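PDB 3IEE: putative exported protein from Bacteroides fragilis NCTC 9343, which is of unknown function but is an all-helical, putatively exported protein, probably a lipoprotein attached to the cell envelope. Local coordinates for residues 28-33 with 146-151; 35-40 with 95-100; 183-188 with 202-207; 42-47 with 253-258. All coordinates share one frame; numbering follows the deposited sequence.

In the fold
Contacts 1 and 2 share helix 17-40: contact 1 sets it against helix 123-162, contact 2 against helix 87-119, and their centres lie about 10 Å apart. They touch directly through Ser33 OG and Tyr97 OH, 2.8 Å apart, and Asn146 ND2 and Asn96 OD1, 2.9 Å apart, both probable hydrogen bonds. Contact 3 pairs helices 169-189 and 197-215 in the DUF3829-like C-terminal domain, its centre about 16 Å from that of contact 1. Contact 4 joins the DUF6845 part to that C-terminal domain and meets contact 3 where Leu186 O lies 3.4 Å from Tyr258 CE1. No active site is known; the ethanediols at contacts 1 and 4 probably come from the crystallisation liquor.

Contact 1 of 4, residues 28-33 with 146-151; sequences KYYNTS and NIFDIL. With EDO (1,2-ethanediol), chain H; EDO (1,2-ethanediol), chain E.
The rings of Tyr30 and Phe148 meet with their side chains crossing at about a right angle, Tyr30 CE1 lying 3.9 Å from Phe148 CD1. One face of Phe148 carries an ethanediol, whose C1 sits 3.5 Å above the ring centre. The same molecule puts O2 at the edge of the Tyr30 ring, near its plane, so close to Tyr30 OH that the exact geometry is doubtful; a second hydroxyl, Ser180 OG, also binds the diol. Tyr29 and Tyr30 both carry CG anti to the backbone N (chi1 -174° and 173°), and on neighbouring positions of the helix this sends their rings past Leu151 on two sides. A forked leucine suits this place, one methyl for each tyrosine: its CD2 lies 3.8 Å from Tyr29 CD1, and its CD1 4.2 Å from Tyr30 CD1. Here helices 17-40 and 123-162 pack antiparallel in the helical bundle, their local axes 11.1 Å apart. Small Ser33 faces the partner helix, its OG 3.9 Å from Leu151 CD1. That buried hydroxyl donates to Tyr29 O at 2.9 Å, from the opposite face of the carbonyl plane to Ser33 N, and also bonds Tyr97 OH. Tyr29 OH has its own partner in Val78 O, while Phe85 meets the Tyr29 ring edge-to-face.

Contact 2 of 4, residues 35-40 with 95-100; sequences GVLKDM and QNYTGL
Leu37 reaches across to Tyr97 and Leu100 from a CB that does not itself point at the partner helix. CG stands anti to the carbonyl carbon (chi1 -68°), which swings the fork over: CG lies 3.8 Å from Tyr97 OH, and CD1 is 3.7 Å from that same oxygen. The other branch, CD2, lies 3.8 Å from Tyr97 CE1 and 3.5 Å from Leu100 CD2, a methyl pair closer than usual van der Waals contact. A leucine suits this place because the fork lets CD1 lie by the Tyr97 hydroxyl while CD2 touches both the Tyr97 ring and Leu100. Helices 17-40 and 87-119 run nearly parallel in the bundle, 22° apart, with local axes 12.6 Å from each other, so long side chains must bridge the distance. Tyr97 does so with its ring, crossing Leu37 at about a right angle, and its hydroxyl finds a polar partner in Ser33 OG. Val36 adds a methyl, CG1, 4.1 Å from Tyr97 CE1. Beyond Leu37, selenomethionine Met40 brings only its CB near Leu100 CD2, and the rest of its chain leads away.

Contact 3 of 4, residues 183-188 with 202-207; sequences QSILNL and LKVAEL
Ser184 OG, hydrogen-bonded to Gln145 OE1 of helix 123-162, has Lys203 CE only 3.3 Å away across the contact. The lysine chain, bent at chi2 and chi3 (-64° and -83°), is folded along the surface of helix 169-189 so that CB, CG and CE each meet that helix: CB lies 3.6 Å from Ile185 CG1, and CG is 3.8 Å from Leu188 CD1. Within its own helix, 197-215, Lys203 NZ forms a salt bridge with Glu206 OE1 at 3.0 Å, on the syn side of the carboxylate. The flexible methylenes can thus pack on Ile185, Leu188 and Ser184 while the ammonium group reaches the glutamate. Ile185 reaches further, its CD1 3.9 Å from Leu207 CD2 and 4.0 Å from Val204 CG2; its slender end can touch both. The two helices run antiparallel, 166° apart, with local axes 9.9 Å from each other. Helix 224-247 covers Val204 and Leu207 through Phe240, Ile241 and Val244, while helix 255-268 packs on Leu186, so the pair lies inside the C-terminal helical bundle.

Contact 4 of 4, residues 42-47 with 253-258; sequences KEKDVN and YSDADY. With EDO (1,2-ethanediol), chain C.
Water bridges two helix starts here: one molecule accepts from Asn47 ND2 at 3.1 Å and donates to Asp255 OD1 at 2.8 Å, so the amide and the carboxylate are linked without touching. Asp255 OD1 also takes a short bond, 2.6 Å, from Tyr253 OH, met nearly along the C-O axis of the carboxylate, with the oxygen lying in the plane of the tyrosine ring at its edge. An acidic residue suits this spot because it can accept from hydroxyl and water together. A second water lies between Tyr258 OH and Glu43 OE1, the link to the glutamate being weak. Between these polar ends runs Lys44: bent at chi3 (97°), it lays CD 3.7 Å from Tyr258 CE2, obliquely to the ring, and brings CE 3.7 Å from Asp255 OD1. Its NZ pairs with Asp259 instead, 4.6 Å from Asp255 OD1, where the opposite charges probably still attract weakly. Asn47 is held further by Ala190 O at ND2, and by an ethanediol donating to OD1. Ser254 caps the helix that starts at Asp255, its OG accepting from Asp257 N. Helix 43-56 meets the first turn of helix 255-268 beside the end of helix 169-189, where Tyr189 and Ala190 pack against Tyr258 and Asn187 touches Glu43.

Contact 1 of 4, residues 28-33 with 146-151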
loop_
_atom_site.group_PDB
_atom_site.type_symbol
_atom_site.label_atom_id
_atom_site.label_comp_id
_atom_site.label_asym_id
_atom_site.label_seq_id
_atom_site.Cartn_x
_atom_site.Cartn_y
_atom_site.Cartn_z
ATOM N N LYS A 28 10.577 -6.292 11.909
ATOM C CA LYS A 28 9.477 -7.168 12.320
ATOM C C LYS A 28 8.151 -6.415 12.265
ATOM O O LYS A 28 7.196 -6.856 11.627
ATOM C CB LYS A 28 9.707 -7.696 13.720
ATOM C CG LYS A 28 10.665 -8.886 13.802
ATOM C CD LYS A 28 11.069 -9.130 15.256
ATOM C CE LYS A 28 11.565 -10.552 15.544
ATOM N NZ LYS A 28 11.878 -10.685 16.978
ATOM N N TYR A 29 8.120 -5.244 12.897
ATOM C CA TYR A 29 6.876 -4.436 12.930
ATOM C C TYR A 29 6.436 -3.994 11.546
ATOM O O TYR A 29 5.225 -4.001 11.237
ATOM C CB TYR A 29 7.013 -3.262 13.877
ATOM C CG TYR A 29 5.742 -2.469 14.070
ATOM C CD1 TYR A 29 5.410 -1.433 13.191
ATOM C CD2 TYR A 29 4.857 -2.752 15.105
ATOM C CE1 TYR A 29 4.239 -0.677 13.379
ATOM C CE2 TYR A 29 3.689 -2.012 15.303
ATOM C CZ TYR A 29 3.372 -0.979 14.404
ATOM O OH TYR A 29 2.229 -0.231 14.552
ATOM N N TYR A 30 7.388 -3.613 10.704
ATOM C CA TYR A 30 7.125 -3.298 9.310
ATOM C C TYR A 30 6.512 -4.516 8.608
ATOM O O TYR A 30 5.505 -4.399 7.921
ATOM C CB TYR A 30 8.396 -2.889 8.535
ATOM C CG TYR A 30 8.113 -2.738 7.042
ATOM C CD1 TYR A 30 7.569 -1.576 6.523
ATOM C CD2 TYR A 30 8.337 -3.793 6.164
ATOM C CE1 TYR A 30 7.278 -1.455 5.164
ATOM C CE2 TYR A 30 8.046 -3.673 4.820
ATOM C CZ TYR A 30 7.529 -2.528 4.317
ATOM O OH TYR A 30 7.267 -2.471 2.945
ATOM N N ASN A 31 7.123 -5.684 8.755
ATOM C CA ASN A 31 6.624 -6.854 8.047
ATOM C C ASN A 31 5.230 -7.261 8.484
ATOM O O ASN A 31 4.389 -7.628 7.636
ATOM C CB ASN A 31 7.612 -8.030 8.199
ATOM C CG ASN A 31 8.900 -7.822 7.389
ATOM O OD1 ASN A 31 8.908 -7.150 6.343
ATOM N ND2 ASN A 31 9.975 -8.477 7.835
ATOM N N THR A 32 4.958 -7.170 9.777
ATOM C CA THR A 32 3.617 -7.429 10.273
ATOM C C THR A 32 2.641 -6.392 9.702
ATOM O O THR A 32 1.531 -6.733 9.284
ATOM C CB THR A 32 3.574 -7.435 11.808
ATOM O OG1 THR A 32 4.366 -8.544 12.271
ATOM C CG2 THR A 32 2.131 -7.530 12.330
ATOM N N SER A 33 3.075 -5.124 9.692
ATOM C CA SER A 33 2.260 -4.031 9.146
ATOM C C SER A 33 1.923 -4.232 7.676
ATOM O O SER A 33 0.783 -3.984 7.253
ATOM C CB SER A 33 2.930 -2.656 9.289
ATOM O OG SER A 33 3.079 -2.213 10.640
ATOM N N ASN A 146 -0.158 6.486 5.473
ATOM C CA ASN A 146 0.445 7.201 6.604
ATOM C C ASN A 146 1.366 6.285 7.434
ATOM O O ASN A 146 2.449 6.684 7.855
ATOM C CB ASN A 146 -0.606 7.761 7.555
ATOM C CG ASN A 146 -1.312 8.997 7.034
ATOM O OD1 ASN A 146 -0.956 9.569 5.992
ATOM N ND2 ASN A 146 -2.336 9.432 7.792
ATOM N N ILE A 147 0.888 5.081 7.700
ATOM C CA ILE A 147 1.667 4.111 8.497
ATOM C C ILE A 147 2.999 3.783 7.795
ATOM O O ILE A 147 4.069 3.872 8.426
ATOM C CB ILE A 147 0.801 2.894 8.803
ATOM C CG1 ILE A 147 -0.309 3.270 9.800
ATOM C CG2 ILE A 147 1.657 1.710 9.372
ATOM C CD1 ILE A 147 -1.461 2.411 9.762
ATOM N N PHE A 148 2.951 3.479 6.490
ATOM C CA PHE A 148 4.178 3.226 5.723
ATOM C C PHE A 148 5.107 4.414 5.777
ATOM O O PHE A 148 6.331 4.284 5.956
ATOM C CB PHE A 148 3.848 2.792 4.286
ATOM C CG PHE A 148 3.221 1.454 4.203
ATOM C CD1 PHE A 148 3.821 0.342 4.803
ATOM C CD2 PHE A 148 2.014 1.254 3.541
ATOM C CE1 PHE A 148 3.217 -0.943 4.720
ATOM C CE2 PHE A 148 1.436 -0.015 3.414
ATOM C CZ PHE A 148 2.034 -1.114 4.033
ATOM N N ASP A 149 4.537 5.600 5.614
ATOM C CA ASP A 149 5.340 6.836 5.628
ATOM C C ASP A 149 6.050 7.061 6.974
ATOM O O ASP A 149 7.189 7.461 6.995
ATOM C CB ASP A 149 4.493 8.070 5.350
ATOM C CG ASP A 149 3.963 8.164 3.887
ATOM O OD1 ASP A 149 4.420 7.450 2.977
ATOM O OD2 ASP A 149 3.014 8.980 3.707
ATOM N N ILE A 150 5.353 6.788 8.074
ATOM C CA ILE A 150 5.920 6.863 9.434
ATOM C C ILE A 150 7.103 5.917 9.576
ATOM O O ILE A 150 8.184 6.292 10.111
ATOM C CB ILE A 150 4.823 6.569 10.495
ATOM C CG1 ILE A 150 3.807 7.732 10.544
ATOM C CG2 ILE A 150 5.437 6.307 11.887
ATOM C CD1 ILE A 150 2.477 7.360 11.142
ATOM N N LEU A 151 6.905 4.688 9.099
ATOM C CA LEU A 151 7.924 3.613 9.252
ATOM C C LEU A 151 9.186 3.808 8.406
ATOM O O LEU A 151 10.316 3.376 8.797
ATOM C CB LEU A 151 7.298 2.257 8.960
ATOM C CG LEU A 151 6.249 1.835 9.992
ATOM C CD1 LEU A 151 5.535 0.561 9.507
ATOM C CD2 LEU A 151 6.817 1.606 11.412
HETATM C C1 EDO H . 3.824 -0.428 0.761
HETATM O O1 EDO H . 4.058 0.868 0.163
HETATM C C2 EDO H . 5.082 -1.302 0.795
HETATM O O2 EDO H . 6.032 -0.828 1.789
HETATM C C1 EDO E . -4.892 11.063 6.619
HETATM O O1 EDO E . -3.991 12.005 7.219
HETATM C C2 EDO E . -5.979 10.589 7.585
HETATM O O2 EDO E . -7.129 10.131 6.852
#

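Contact 2 of 4, residues 35-40 with 95-100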
loop_
_atom_site.group_PDB
_atom_site.type_symbol
_atom_site.label_atom_id
_atom_site.label_comp_id
_atom_site.label_asym_id
_atom_site.label_seq_id
_atom_site.Cartn_x
_atom_site.Cartn_y
_atom_site.Cartn_z
ATOM N N GLY A 35 1.611 -7.001 6.014
ATOM C CA GLY A 35 0.563 -8.030 5.927
ATOM C C GLY A 35 -0.804 -7.584 6.408
ATOM O O GLY A 35 -1.846 -7.844 5.783
ATOM N N VAL A 36 -0.811 -6.870 7.519
ATOM C CA VAL A 36 -2.036 -6.363 8.130
ATOM C C VAL A 36 -2.711 -5.356 7.224
ATOM O O VAL A 36 -3.931 -5.396 6.985
ATOM C CB VAL A 36 -1.805 -5.719 9.523
ATOM C CG1 VAL A 36 -3.044 -4.965 9.947
ATOM C CG2 VAL A 36 -1.423 -6.792 10.585
ATOM N N LEU A 37 -1.928 -4.429 6.692
ATOM C CA LEU A 37 -2.516 -3.400 5.842
ATOM C C LEU A 37 -2.975 -3.935 4.477
ATOM O O LEU A 37 -3.913 -3.423 3.864
ATOM C CB LEU A 37 -1.485 -2.279 5.696
ATOM C CG LEU A 37 -1.255 -1.541 7.019
ATOM C CD1 LEU A 37 -0.018 -0.639 6.926
ATOM C CD2 LEU A 37 -2.475 -0.710 7.440
ATOM N N LYS A 38 -2.276 -4.941 3.989
ATOM C CA LYS A 38 -2.707 -5.684 2.788
ATOM C C LYS A 38 -4.086 -6.272 3.024
ATOM O O LYS A 38 -4.949 -6.164 2.155
ATOM C CB LYS A 38 -1.668 -6.744 2.406
ATOM C CG LYS A 38 -2.106 -7.640 1.287
ATOM C CD LYS A 38 -1.072 -8.655 0.908
ATOM C CE LYS A 38 -1.597 -9.568 -0.201
ATOM N NZ LYS A 38 -0.865 -10.867 -0.167
ATOM N N ASP A 39 -4.288 -6.858 4.200
ATOM C CA ASP A 39 -5.516 -7.544 4.570
ATOM C C ASP A 39 -6.669 -6.591 4.886
ATOM O O ASP A 39 -7.825 -6.878 4.539
ATOM C CB ASP A 39 -5.259 -8.387 5.828
ATOM C CG ASP A 39 -5.812 -9.760 5.750
ATOM O OD1 ASP A 39 -5.953 -10.274 4.628
ATOM O OD2 ASP A 39 -6.101 -10.350 6.842
HETATM N N MSE A 40 -6.365 -5.484 5.570
HETATM C CA MSE A 40 -7.346 -4.527 6.087
HETATM C C MSE A 40 -7.837 -3.516 5.066
HETATM O O MSE A 40 -8.947 -3.023 5.226
HETATM C CB MSE A 40 -6.825 -3.770 7.302
HETATM C CG MSE A 40 -6.610 -4.655 8.505
HETATM SE SE MSE A 40 -8.327 -5.399 9.156
HETATM C CE MSE A 40 -8.359 -7.143 8.257
ATOM N N GLN A 95 -2.432 5.792 16.605
ATOM C CA GLN A 95 -3.499 6.687 16.152
ATOM C C GLN A 95 -3.984 6.334 14.751
ATOM O O GLN A 95 -5.181 6.284 14.493
ATOM C CB GLN A 95 -2.913 8.074 16.163
ATOM C CG GLN A 95 -3.773 9.242 15.916
ATOM C CD GLN A 95 -2.886 10.484 16.025
ATOM O OE1 GLN A 95 -2.430 10.838 17.127
ATOM N NE2 GLN A 95 -2.555 11.086 14.874
ATOM N N ASN A 96 -3.031 6.090 13.838
ATOM C CA ASN A 96 -3.378 5.754 12.462
ATOM C C ASN A 96 -4.054 4.366 12.398
ATOM O O ASN A 96 -5.061 4.189 11.686
ATOM C CB ASN A 96 -2.138 5.854 11.552
ATOM C CG ASN A 96 -1.853 7.282 11.069
ATOM O OD1 ASN A 96 -2.518 7.817 10.158
ATOM N ND2 ASN A 96 -0.890 7.912 11.688
ATOM N N TYR A 97 -3.526 3.376 13.100
ATOM C CA TYR A 97 -4.182 2.050 13.126
ATOM C C TYR A 97 -5.576 2.137 13.729
ATOM O O TYR A 97 -6.532 1.532 13.216
ATOM C CB TYR A 97 -3.316 1.049 13.869
ATOM C CG TYR A 97 -2.333 0.340 12.984
ATOM C CD1 TYR A 97 -2.777 -0.508 11.962
ATOM C CD2 TYR A 97 -0.951 0.563 13.111
ATOM C CE1 TYR A 97 -1.918 -1.169 11.122
ATOM C CE2 TYR A 97 -0.072 -0.105 12.279
ATOM C CZ TYR A 97 -0.547 -0.967 11.274
ATOM O OH TYR A 97 0.341 -1.635 10.464
ATOM N N THR A 98 -5.687 2.876 14.820
ATOM C CA THR A 98 -6.989 3.013 15.508
ATOM C C THR A 98 -8.008 3.644 14.548
ATOM O O THR A 98 -9.142 3.135 14.409
ATOM C CB THR A 98 -6.861 3.781 16.831
ATOM O OG1 THR A 98 -6.020 3.031 17.716
ATOM C CG2 THR A 98 -8.254 3.975 17.491
ATOM N N GLY A 99 -7.587 4.712 13.877
ATOM C CA GLY A 99 -8.407 5.393 12.879
ATOM C C GLY A 99 -8.785 4.523 11.711
ATOM O O GLY A 99 -9.929 4.564 11.215
ATOM N N LEU A 100 -7.842 3.717 11.240
ATOM C CA LEU A 100 -8.107 2.768 10.177
ATOM C C LEU A 100 -9.165 1.739 10.577
ATOM O O LEU A 100 -10.146 1.504 9.827
ATOM C CB LEU A 100 -6.787 2.045 9.796
ATOM C CG LEU A 100 -6.962 0.914 8.776
ATOM C CD1 LEU A 100 -7.755 1.318 7.529
ATOM C CD2 LEU A 100 -5.620 0.349 8.396
#

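Contact 3 of 4, residues 183-188 with 202-207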
loop_
_atom_site.group_PDB
_atom_site.type_symbol
_atom_site.label_atom_id
_atom_site.label_comp_id
_atom_site.label_asym_id
_atom_site.label_seq_id
_atom_site.Cartn_x
_atom_site.Cartn_y
_atom_site.Cartn_z
ATOM N N GLN A 183 4.743 -0.403 -4.788
ATOM C CA GLN A 183 3.506 -0.846 -4.119
ATOM C C GLN A 183 2.643 0.348 -3.717
ATOM O O GLN A 183 1.410 0.293 -3.772
ATOM C CB GLN A 183 3.843 -1.747 -2.917
ATOM C CG GLN A 183 2.646 -2.408 -2.288
ATOM C CD GLN A 183 1.943 -3.352 -3.246
ATOM O OE1 GLN A 183 2.522 -4.356 -3.645
ATOM N NE2 GLN A 183 0.704 -3.027 -3.643
ATOM N N SER A 184 3.290 1.425 -3.298
ATOM C CA SER A 184 2.565 2.648 -2.939
ATOM C C SER A 184 1.825 3.214 -4.165
ATOM O O SER A 184 0.678 3.714 -4.102
ATOM C CB SER A 184 3.531 3.693 -2.387
ATOM O OG SER A 184 2.769 4.740 -1.882
ATOM N N ILE A 185 2.510 3.167 -5.315
ATOM C CA ILE A 185 1.906 3.649 -6.555
ATOM C C ILE A 185 0.714 2.768 -6.946
ATOM O O ILE A 185 -0.381 3.269 -7.334
ATOM C CB ILE A 185 2.950 3.678 -7.710
ATOM C CG1 ILE A 185 3.990 4.805 -7.445
ATOM C CG2 ILE A 185 2.223 3.751 -9.093
ATOM C CD1 ILE A 185 5.295 4.744 -8.261
ATOM N N LEU A 186 0.891 1.451 -6.841
ATOM C CA LEU A 186 -0.234 0.500 -7.093
ATOM C C LEU A 186 -1.456 0.801 -6.203
ATOM O O LEU A 186 -2.605 0.865 -6.686
ATOM C CB LEU A 186 0.214 -0.944 -6.900
ATOM C CG LEU A 186 1.218 -1.478 -7.941
ATOM C CD1 LEU A 186 1.706 -2.844 -7.498
ATOM C CD2 LEU A 186 0.631 -1.491 -9.334
ATOM N N ASN A 187 -1.202 0.985 -4.925
ATOM C CA ASN A 187 -2.276 1.271 -3.948
ATOM C C ASN A 187 -3.020 2.576 -4.236
ATOM O O ASN A 187 -4.249 2.673 -4.014
ATOM C CB ASN A 187 -1.751 1.271 -2.484
ATOM C CG ASN A 187 -1.172 -0.079 -2.050
ATOM O OD1 ASN A 187 -1.403 -1.108 -2.679
ATOM N ND2 ASN A 187 -0.374 -0.047 -0.995
ATOM N N LEU A 188 -2.308 3.606 -4.725
ATOM C CA LEU A 188 -2.973 4.850 -5.183
ATOM C C LEU A 188 -3.754 4.618 -6.453
ATOM O O LEU A 188 -4.902 5.074 -6.589
ATOM C CB LEU A 188 -1.983 6.011 -5.419
ATOM C CG LEU A 188 -1.245 6.665 -4.247
ATOM C CD1 LEU A 188 0.052 7.361 -4.752
ATOM C CD2 LEU A 188 -2.127 7.636 -3.441
ATOM N N LEU A 202 3.697 12.312 -8.365
ATOM C CA LEU A 202 4.685 12.648 -7.358
ATOM C C LEU A 202 5.449 11.388 -6.972
ATOM O O LEU A 202 6.697 11.379 -6.882
ATOM C CB LEU A 202 3.972 13.210 -6.122
ATOM C CG LEU A 202 4.849 13.845 -5.054
ATOM C CD1 LEU A 202 5.727 14.977 -5.614
ATOM C CD2 LEU A 202 3.923 14.372 -3.956
ATOM N N LYS A 203 4.722 10.300 -6.759
ATOM C CA LYS A 203 5.372 9.053 -6.377
ATOM C C LYS A 203 6.211 8.453 -7.529
ATOM O O LYS A 203 7.253 7.841 -7.274
ATOM C CB LYS A 203 4.366 8.020 -5.873
ATOM C CG LYS A 203 3.657 8.418 -4.585
ATOM C CD LYS A 203 4.582 8.544 -3.392
ATOM C CE LYS A 203 4.876 7.193 -2.719
ATOM N NZ LYS A 203 5.684 7.354 -1.464
ATOM N N VAL A 204 5.766 8.629 -8.772
ATOM C CA VAL A 204 6.565 8.231 -9.947
ATOM C C VAL A 204 7.849 9.040 -10.017
ATOM O O VAL A 204 8.957 8.507 -10.320
ATOM C CB VAL A 204 5.767 8.345 -11.248
ATOM C CG1 VAL A 204 6.718 8.189 -12.444
ATOM C CG2 VAL A 204 4.615 7.326 -11.248
ATOM N N ALA A 205 7.772 10.317 -9.642
ATOM C CA ALA A 205 8.974 11.147 -9.600
ATOM C C ALA A 205 9.913 10.680 -8.485
ATOM O O ALA A 205 11.130 10.690 -8.655
ATOM C CB ALA A 205 8.572 12.661 -9.413
ATOM N N GLU A 206 9.377 10.228 -7.349
ATOM C CA GLU A 206 10.223 9.651 -6.275
ATOM C C GLU A 206 10.887 8.384 -6.766
ATOM O O GLU A 206 12.095 8.163 -6.538
ATOM C CB GLU A 206 9.418 9.304 -5.037
ATOM C CG GLU A 206 8.901 10.500 -4.275
ATOM C CD GLU A 206 7.994 10.103 -3.108
ATOM O OE1 GLU A 206 7.964 8.896 -2.699
ATOM O OE2 GLU A 206 7.289 11.032 -2.620
ATOM N N LEU A 207 10.089 7.534 -7.404
ATOM C CA LEU A 207 10.617 6.279 -7.943
ATOM C C LEU A 207 11.746 6.561 -8.934
ATOM O O LEU A 207 12.781 5.878 -8.955
ATOM C CB LEU A 207 9.500 5.446 -8.537
ATOM C CG LEU A 207 9.913 4.031 -9.008
ATOM C CD1 LEU A 207 10.639 3.193 -7.951
ATOM C CD2 LEU A 207 8.672 3.317 -9.542
#

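Contact 4 of 4, residues 42-47 with 253-258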
loop_
_atom_site.group_PDB
_atom_site.type_symbol
_atom_site.label_atom_id
_atom_site.label_comp_id
_atom_site.label_asym_id
_atom_site.label_seq_id
_atom_site.Cartn_x
_atom_site.Cartn_y
_atom_site.Cartn_z
ATOM N N LYS A 42 -7.944 -4.081 1.290
ATOM C CA LYS A 42 -7.829 -4.814 0.027
ATOM C C LYS A 42 -8.482 -3.931 -1.039
ATOM O O LYS A 42 -9.689 -3.955 -1.192
ATOM C CB LYS A 42 -8.546 -6.182 0.097
ATOM C CG LYS A 42 -7.974 -7.234 1.064
ATOM C CD LYS A 42 -8.904 -8.471 1.182
ATOM C CE LYS A 42 -8.489 -9.441 2.308
ATOM N NZ LYS A 42 -9.588 -10.416 2.646
ATOM N N GLU A 43 -7.677 -3.164 -1.778
ATOM C CA GLU A 43 -8.253 -2.068 -2.571
ATOM C C GLU A 43 -9.277 -2.568 -3.606
ATOM O O GLU A 43 -10.281 -1.930 -3.835
ATOM C CB GLU A 43 -7.171 -1.283 -3.290
ATOM C CG GLU A 43 -6.161 -0.528 -2.388
ATOM C CD GLU A 43 -5.138 -1.415 -1.649
ATOM O OE1 GLU A 43 -4.919 -2.641 -1.966
ATOM O OE2 GLU A 43 -4.519 -0.819 -0.751
ATOM N N LYS A 44 -8.986 -3.686 -4.277
ATOM C CA LYS A 44 -9.970 -4.203 -5.243
ATOM C C LYS A 44 -11.303 -4.667 -4.595
ATOM O O LYS A 44 -12.373 -4.514 -5.221
ATOM C CB LYS A 44 -9.339 -5.272 -6.155
ATOM C CG LYS A 44 -8.607 -4.621 -7.370
ATOM C CD LYS A 44 -7.816 -5.654 -8.199
ATOM C CE LYS A 44 -8.549 -6.164 -9.400
ATOM N NZ LYS A 44 -7.634 -7.086 -10.150
ATOM N N ASP A 45 -11.241 -5.217 -3.374
ATOM C CA ASP A 45 -12.430 -5.608 -2.613
ATOM C C ASP A 45 -13.227 -4.376 -2.215
ATOM O O ASP A 45 -14.462 -4.347 -2.345
ATOM C CB ASP A 45 -12.099 -6.428 -1.370
ATOM C CG ASP A 45 -11.607 -7.850 -1.702
ATOM O OD1 ASP A 45 -11.509 -8.179 -2.892
ATOM O OD2 ASP A 45 -11.324 -8.628 -0.762
ATOM N N VAL A 46 -12.528 -3.336 -1.752
ATOM C CA VAL A 46 -13.214 -2.105 -1.429
ATOM C C VAL A 46 -13.899 -1.494 -2.668
ATOM O O VAL A 46 -15.059 -1.079 -2.585
ATOM C CB VAL A 46 -12.256 -1.099 -0.760
ATOM C CG1 VAL A 46 -12.959 0.261 -0.509
ATOM C CG2 VAL A 46 -11.682 -1.695 0.565
ATOM N N ASN A 47 -13.191 -1.453 -3.806
ATOM C CA ASN A 47 -13.747 -1.039 -5.108
ATOM C C ASN A 47 -15.028 -1.828 -5.477
ATOM O O ASN A 47 -16.026 -1.250 -5.966
ATOM C CB ASN A 47 -12.731 -1.270 -6.236
ATOM C CG ASN A 47 -11.546 -0.295 -6.208
ATOM O OD1 ASN A 47 -11.555 0.671 -5.456
ATOM N ND2 ASN A 47 -10.533 -0.560 -7.044
ATOM N N TYR A 253 -9.488 4.830 -14.482
ATOM C CA TYR A 253 -9.021 3.539 -13.981
ATOM C C TYR A 253 -9.573 2.359 -14.816
ATOM O O TYR A 253 -10.723 2.414 -15.278
ATOM C CB TYR A 253 -9.545 3.374 -12.525
ATOM C CG TYR A 253 -9.279 2.000 -11.946
ATOM C CD1 TYR A 253 -8.094 1.720 -11.322
ATOM C CD2 TYR A 253 -10.198 0.963 -12.092
ATOM C CE1 TYR A 253 -7.824 0.487 -10.783
ATOM C CE2 TYR A 253 -9.921 -0.282 -11.585
ATOM C CZ TYR A 253 -8.750 -0.520 -10.945
ATOM O OH TYR A 253 -8.444 -1.759 -10.454
ATOM N N SER A 254 -8.767 1.314 -15.010
ATOM C CA SER A 254 -9.327 0.029 -15.426
ATOM C C SER A 254 -8.617 -1.093 -14.672
ATOM O O SER A 254 -7.443 -1.003 -14.331
ATOM C CB SER A 254 -9.255 -0.136 -16.945
ATOM O OG SER A 254 -7.976 -0.598 -17.371
ATOM N N ASP A 255 -9.351 -2.158 -14.358
ATOM C CA ASP A 255 -8.719 -3.328 -13.806
ATOM C C ASP A 255 -7.615 -3.861 -14.743
ATOM O O ASP A 255 -6.623 -4.355 -14.260
ATOM C CB ASP A 255 -9.776 -4.424 -13.564
ATOM C CG ASP A 255 -10.523 -4.264 -12.244
ATOM O OD1 ASP A 255 -10.145 -3.448 -11.370
ATOM O OD2 ASP A 255 -11.493 -5.020 -12.068
ATOM N N ALA A 256 -7.783 -3.738 -16.062
ATOM C CA ALA A 256 -6.750 -4.257 -16.993
ATOM C C ALA A 256 -5.421 -3.500 -16.768
ATOM O O ALA A 256 -4.329 -4.090 -16.823
ATOM C CB ALA A 256 -7.170 -4.126 -18.386
ATOM N N ASP A 257 -5.548 -2.180 -16.619
ATOM C CA ASP A 257 -4.374 -1.332 -16.350
ATOM C C ASP A 257 -3.769 -1.671 -14.989
ATOM O O ASP A 257 -2.548 -1.821 -14.884
ATOM C CB ASP A 257 -4.747 0.144 -16.469
ATOM C CG ASP A 257 -4.931 0.588 -17.931
ATOM O OD1 ASP A 257 -4.355 -0.031 -18.843
ATOM O OD2 ASP A 257 -5.642 1.569 -18.167
ATOM N N TYR A 258 -4.608 -1.829 -13.961
ATOM C CA TYR A 258 -4.110 -2.180 -12.647
ATOM C C TYR A 258 -3.349 -3.479 -12.651
ATOM O O TYR A 258 -2.260 -3.587 -12.108
ATOM C CB TYR A 258 -5.234 -2.245 -11.616
ATOM C CG TYR A 258 -4.730 -2.624 -10.222
ATOM C CD1 TYR A 258 -4.186 -1.664 -9.347
ATOM C CD2 TYR A 258 -4.820 -3.926 -9.765
ATOM C CE1 TYR A 258 -3.773 -2.010 -8.079
ATOM C CE2 TYR A 258 -4.381 -4.282 -8.477
ATOM C CZ TYR A 258 -3.859 -3.300 -7.642
ATOM O OH TYR A 258 -3.391 -3.686 -6.386
HETATM C C1 EDO C . -9.851 1.399 -2.131
HETATM O O1 EDO C . -9.498 1.685 -3.506
HETATM C C2 EDO C . -9.443 2.563 -1.222
HETATM O O2 EDO C . -9.738 2.273 0.157
HETATM O O HOH W 1 -3.289 -2.156 -4.322
HETATM O O HOH W 2 -11.550 -2.677 -9.040
#